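Local coordinates for CS6 fimbrial subunit B, CS6 fimbrial subunit A (PDB 4B9G), which probably serves as a structural subunit of the CS6 colonization factor, a surface fimbria with which enterotoxigenic Escherichia coli adheres to host cells, at residues A[63-67]-A[95-99]. Sequence-based numbering, arbitrary orientation.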
# COMPACT_ATOMS: atom_id res chain seq x y z
N SER A 63 8.16 -5.65 -13.36
CA SER A 63 7.06 -5.53 -14.32
C SER A 63 6.35 -4.18 -14.22
O SER A 63 5.12 -4.11 -14.29
CB SER A 63 6.05 -6.67 -14.14
OG SER A 63 6.62 -7.91 -14.52
N GLY A 64 7.13 -3.10 -14.08
CA GLY A 64 6.59 -1.76 -14.06
C GLY A 64 5.92 -1.35 -12.75
O GLY A 64 5.30 -0.29 -12.67
N GLN A 65 6.04 -2.18 -11.72
CA GLN A 65 5.33 -1.98 -10.46
C GLN A 65 6.31 -1.92 -9.30
O GLN A 65 7.32 -2.62 -9.30
CB GLN A 65 4.33 -3.12 -10.22
CG GLN A 65 3.32 -3.23 -11.32
CD GLN A 65 2.35 -4.36 -11.08
OE1 GLN A 65 2.74 -5.46 -10.66
NE2 GLN A 65 1.07 -4.12 -11.34
N GLN A 66 5.94 -1.14 -8.28
CA GLN A 66 6.66 -1.11 -7.02
C GLN A 66 6.17 -2.23 -6.10
O GLN A 66 5.08 -2.20 -5.55
CB GLN A 66 6.46 0.24 -6.33
CG GLN A 66 7.07 1.38 -7.12
CD GLN A 66 8.52 1.11 -7.48
OE1 GLN A 66 9.35 0.91 -6.58
NE2 GLN A 66 8.83 1.07 -8.77
N ILE A 67 7.00 -3.25 -5.94
CA ILE A 67 6.67 -4.43 -5.16
C ILE A 67 7.17 -4.26 -3.73
O ILE A 67 8.36 -4.01 -3.50
CB ILE A 67 7.27 -5.68 -5.79
CG1 ILE A 67 6.80 -5.85 -7.25
CG2 ILE A 67 6.93 -6.91 -4.96
CD1 ILE A 67 5.33 -5.87 -7.45
N ALA A 95 -1.46 0.87 -11.48
CA ALA A 95 -1.19 -0.05 -10.38
C ALA A 95 0.31 -0.16 -10.14
O ALA A 95 1.09 -0.37 -11.07
CB ALA A 95 -1.79 -1.43 -10.65
N GLY A 96 0.69 -0.05 -8.88
CA GLY A 96 2.07 -0.17 -8.48
C GLY A 96 2.95 1.04 -8.73
O GLY A 96 4.16 0.94 -8.51
N GLN A 97 2.43 2.19 -9.16
CA GLN A 97 3.33 3.28 -9.53
C GLN A 97 4.03 3.91 -8.32
O GLN A 97 3.49 3.93 -7.21
CB GLN A 97 2.62 4.35 -10.35
CG GLN A 97 1.56 5.13 -9.63
CD GLN A 97 1.11 6.27 -10.47
OE1 GLN A 97 0.54 6.06 -11.55
NE2 GLN A 97 1.41 7.50 -10.03
N LYS A 98 5.19 4.47 -8.50
CA LYS A 98 5.99 5.17 -7.53
C LYS A 98 5.70 6.65 -7.44
O LYS A 98 5.96 7.23 -6.41
CB LYS A 98 7.48 5.00 -7.80
CG LYS A 98 8.40 5.10 -6.64
CD LYS A 98 9.83 4.93 -6.91
CE LYS A 98 10.67 4.80 -5.71
NZ LYS A 98 12.06 4.86 -5.92
N GLY A 99 5.20 7.24 -8.50
CA GLY A 99 5.01 8.68 -8.50
C GLY A 99 3.72 9.12 -7.86
O GLY A 99 2.81 8.31 -7.63
O HOH W 1 3.31 1.21 -12.06
O HOH W 2 12.01 1.53 -6.96
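Gln66 holds CG opposite its carbonyl carbon (chi1 -65°) and bends again at chi2 (-52°), which lays its side chain across that of Lys98. Lys98 has CG anti to its backbone N and runs extended. The two chains touch through their aliphatic parts, closest at Gln66 CG and Lys98 CB, 3.7 Å apart. Beyond this, a water gives a hydrogen bond to Gln66 OE1 and accepts a weak one from Lys98 NZ. The Gln66 amide is held by Ser59 OG at OE1 and by Thr61 OG1, on strand 60-62, at NE2. This should fix its rotation.

One direct hydrogen bond joins the backbones. Gln66 N donates to Gly96 O over 2.7 Å, in the carbonyl plane and on a lone pair, with an N-H...O angle of 158°. Gly96 has a positive phi, and its CA packs 4.1 Å from Gln65 CB. Gln65 reaches along Ala95, with CG 3.6 Å from Ala95 O and NE2 4.0 Å from Ala95 CB. A second water donates to both Gly64 O (2.6 Å) and Ala95 O (2.9 Å), bridging the turn to the loop.

Both segments belong to the CssB part of the engineered fusion. The contact sets the start of strand 65-72, just after its turn from strand 60-62, against the loop between strands 79-88 and 101-102. Ile67 pairs back to Leu60, Gly96 bonds to Ile84 through the backbone, and Gln65 and Ala95 both rest on Tyr83 of strand 79-88.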